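Local coordinates for protein nitrite reductase (Hyphomicrobium denitrificans, PDB 2DV6) that probably catalyses the copper-dependent one-electron reduction of nitrite to nitric oxide, a step of denitrification, at residues G175-N180 and I299-S304. Sequence-based numbering, arbitrary orientation.
Sequences GQLDDN and IYTVKS
L177 reaches across to I299 and T301 with its two methyls, and these make the whole contact. Its CB points at 299-304 but is itself 5.8 Å from I299 CD1, too far to touch. CG, anti to the backbone N (chi1 169°), is set out toward the loop, and there the two methyls part. CD1 meets I299 CD1 tip to tip at 4.2 Å, because the ethyl arm of I299 is fully extended (chi2 -177°) toward the strand end. CD2 goes to the threonine instead, lying 4.2 Å from T301 CG2, while I299 CG2 stands a little farther off, 4.6 Å from L177 CD2. T301 thus offers its methyl to the leucine and spends its hydroxyl on its own loop: OG1 donates to K303 O at 2.7 Å, nearly in line with the carbonyl. Y183 and Y185 of the neighbouring strand, with Y325 and L327, also pack on L177. L177 and D178 sit together opposite one residue of strand 181-188, a classic bulge where strand 163-178 turns back into it. The contact therefore joins a hairpin end of one cupredoxin domain to the exit of strand 290-299, in the sheet of the next, and a bound copper lies about 14 Å from the I299 side chain. With no hydrogen bond between the segments, the join is purely apolar, held by shape and burial.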
ATOM      1  N   GLY A 175       6.984  35.931   1.917  1.00 22.18           N
ATOM      2  CA  GLY A 175       7.273  36.487   0.614  1.00 22.70           C
ATOM      3  C   GLY A 175       6.521  35.813  -0.522  1.00 22.54           C
ATOM      4  O   GLY A 175       6.076  34.642  -0.403  1.00 22.46           O
ATOM      5  N   GLN A 176       6.406  36.532  -1.646  1.00 22.03           N
ATOM      6  CA  GLN A 176       5.858  35.956  -2.862  1.00 22.04           C
ATOM      7  C   GLN A 176       6.893  35.038  -3.535  1.00 21.73           C
ATOM      8  O   GLN A 176       8.002  35.493  -3.916  1.00 19.51           O
ATOM      9  CB  GLN A 176       5.449  37.035  -3.866  1.00 22.11           C
ATOM     10  CG  GLN A 176       4.860  36.445  -5.164  1.00 24.34           C
ATOM     11  CD  GLN A 176       4.185  37.504  -6.014  1.00 26.51           C
ATOM     12  OE1 GLN A 176       4.610  37.765  -7.150  1.00 27.86           O
ATOM     13  NE2 GLN A 176       3.152  38.145  -5.456  1.00 23.47           N
ATOM     14  N   LEU A 177       6.496  33.783  -3.734  1.00 20.75           N
ATOM     15  CA  LEU A 177       7.360  32.798  -4.371  1.00 21.66           C
ATOM     16  C   LEU A 177       6.954  32.611  -5.861  1.00 22.39           C
ATOM     17  O   LEU A 177       7.779  32.323  -6.724  1.00 22.63           O
ATOM     18  CB  LEU A 177       7.256  31.457  -3.609  1.00 21.40           C
ATOM     19  CG  LEU A 177       7.886  30.183  -4.255  1.00 21.43           C
ATOM     20  CD1 LEU A 177       9.368  30.435  -4.595  1.00 20.97           C
ATOM     21  CD2 LEU A 177       7.772  29.013  -3.292  1.00 20.48           C
ATOM     22  N   ASP A 178       5.668  32.765  -6.150  1.00 23.17           N
ATOM     23  CA  ASP A 178       5.147  32.620  -7.512  1.00 24.54           C
ATOM     24  C   ASP A 178       3.759  33.223  -7.440  1.00 25.29           C
ATOM     25  O   ASP A 178       3.286  33.582  -6.357  1.00 25.41           O
ATOM     26  CB  ASP A 178       5.069  31.136  -7.873  1.00 25.02           C
ATOM     27  CG  ASP A 178       4.933  30.871  -9.379  1.00 26.99           C
ATOM     28  OD1 ASP A 178       5.063  29.668  -9.743  1.00 30.16           O
ATOM     29  OD2 ASP A 178       4.711  31.818 -10.195  1.00 28.46           O
ATOM     30  N   ASP A 179       3.088  33.329  -8.571  1.00 26.96           N
ATOM     31  CA  ASP A 179       1.706  33.793  -8.585  1.00 28.02           C
ATOM     32  C   ASP A 179       0.887  32.935  -7.614  1.00 28.22           C
ATOM     33  O   ASP A 179       0.923  31.692  -7.677  1.00 27.51           O
ATOM     34  CB  ASP A 179       1.162  33.649 -10.011  1.00 30.32           C
ATOM     35  CG  ASP A 179      -0.245  34.208 -10.173  1.00 32.95           C
ATOM     36  OD1 ASP A 179      -1.095  33.490 -10.770  1.00 35.78           O
ATOM     37  OD2 ASP A 179      -0.498  35.349  -9.722  1.00 32.55           O
ATOM     38  N   ASN A 180       0.178  33.592  -6.693  1.00 28.06           N
ATOM     39  CA  ASN A 180      -0.706  32.918  -5.757  1.00 28.77           C
ATOM     40  C   ASN A 180       0.056  31.924  -4.837  1.00 27.44           C
ATOM     41  O   ASN A 180      -0.512  30.961  -4.313  1.00 25.46           O
ATOM     42  CB  ASN A 180      -1.868  32.269  -6.540  1.00 32.99           C
ATOM     43  CG  ASN A 180      -3.042  31.857  -5.655  1.00 36.37           C
ATOM     44  OD1 ASN A 180      -3.147  32.272  -4.494  1.00 41.77           O
ATOM     45  ND2 ASN A 180      -3.935  31.024  -6.200  1.00 39.81           N
ATOM     46  N   ILE A 299      14.803  26.352  -3.678  1.00 19.18           N
ATOM     47  CA  ILE A 299      13.864  26.238  -2.593  1.00 20.04           C
ATOM     48  C   ILE A 299      13.252  24.827  -2.616  1.00 19.67           C
ATOM     49  O   ILE A 299      13.004  24.256  -3.684  1.00 18.90           O
ATOM     50  CB  ILE A 299      12.822  27.440  -2.585  1.00 20.86           C
ATOM     51  CG1 ILE A 299      13.515  28.734  -2.057  1.00 21.18           C
ATOM     52  CG2 ILE A 299      11.625  27.099  -1.744  1.00 19.65           C
ATOM     53  CD1 ILE A 299      12.579  29.969  -1.921  1.00 22.34           C
ATOM     54  N   TYR A 300      13.035  24.277  -1.435  1.00 18.98           N
ATOM     55  CA  TYR A 300      12.671  22.862  -1.286  1.00 19.29           C
ATOM     56  C   TYR A 300      11.322  22.786  -0.575  1.00 19.50           C
ATOM     57  O   TYR A 300      11.267  22.765   0.618  1.00 19.42           O
ATOM     58  CB  TYR A 300      13.759  22.108  -0.482  1.00 17.23           C
ATOM     59  CG  TYR A 300      15.135  22.114  -1.130  1.00 16.52           C
ATOM     60  CD1 TYR A 300      15.992  23.220  -0.996  1.00 15.39           C
ATOM     61  CD2 TYR A 300      15.585  21.021  -1.885  1.00 14.85           C
ATOM     62  CE1 TYR A 300      17.264  23.252  -1.612  1.00 14.57           C
ATOM     63  CE2 TYR A 300      16.873  21.031  -2.477  1.00 16.00           C
ATOM     64  CZ  TYR A 300      17.692  22.153  -2.359  1.00 15.71           C
ATOM     65  OH  TYR A 300      18.956  22.153  -2.947  1.00 16.88           O
ATOM     66  N   THR A 301      10.236  22.745  -1.328  1.00 20.56           N
ATOM     67  CA  THR A 301       8.921  22.868  -0.751  1.00 20.87           C
ATOM     68  C   THR A 301       8.304  21.465  -0.639  1.00 21.51           C
ATOM     69  O   THR A 301       8.696  20.534  -1.350  1.00 22.20           O
ATOM     70  CB  THR A 301       8.033  23.743  -1.620  1.00 21.12           C
ATOM     71  OG1 THR A 301       8.125  23.274  -2.952  1.00 21.42           O
ATOM     72  CG2 THR A 301       8.473  25.185  -1.602  1.00 19.75           C
ATOM     73  N   VAL A 302       7.373  21.310   0.290  1.00 21.77           N
ATOM     74  CA  VAL A 302       6.679  20.027   0.496  1.00 22.29           C
ATOM     75  C   VAL A 302       5.879  19.670  -0.769  1.00 23.47           C
ATOM     76  O   VAL A 302       5.923  18.523  -1.249  1.00 24.68           O
ATOM     77  CB  VAL A 302       5.766  20.104   1.739  1.00 21.89           C
ATOM     78  CG1 VAL A 302       4.846  18.841   1.850  1.00 20.42           C
ATOM     79  CG2 VAL A 302       6.626  20.246   2.985  1.00 19.76           C
ATOM     80  N   LYS A 303       5.188  20.653  -1.330  1.00 23.62           N
ATOM     81  CA  LYS A 303       4.429  20.413  -2.572  1.00 25.85           C
ATOM     82  C   LYS A 303       5.318  20.621  -3.773  1.00 25.47           C
ATOM     83  O   LYS A 303       6.334  21.346  -3.691  1.00 24.70           O
ATOM     84  CB  LYS A 303       3.200  21.339  -2.660  1.00 26.05           C
ATOM     85  CG  LYS A 303       2.198  21.157  -1.516  1.00 29.54           C
ATOM     86  CD  LYS A 303       0.946  22.039  -1.799  1.00 34.38           C
ATOM     87  CE  LYS A 303       0.231  22.573  -0.546  1.00 35.61           C
ATOM     88  NZ  LYS A 303      -0.154  21.451   0.345  1.00 38.91           N
ATOM     89  N   SER A 304       4.938  20.013  -4.892  1.00 25.57           N
ATOM     90  CA  SER A 304       5.711  20.151  -6.142  1.00 28.00           C
ATOM     91  C   SER A 304       5.681  21.581  -6.688  1.00 27.78           C
ATOM     92  O   SER A 304       4.718  22.302  -6.469  1.00 26.66           O
ATOM     93  CB  SER A 304       5.184  19.192  -7.210  1.00 28.10           C
ATOM     94  OG  SER A 304       5.076  17.883  -6.660  1.00 31.92           O
TER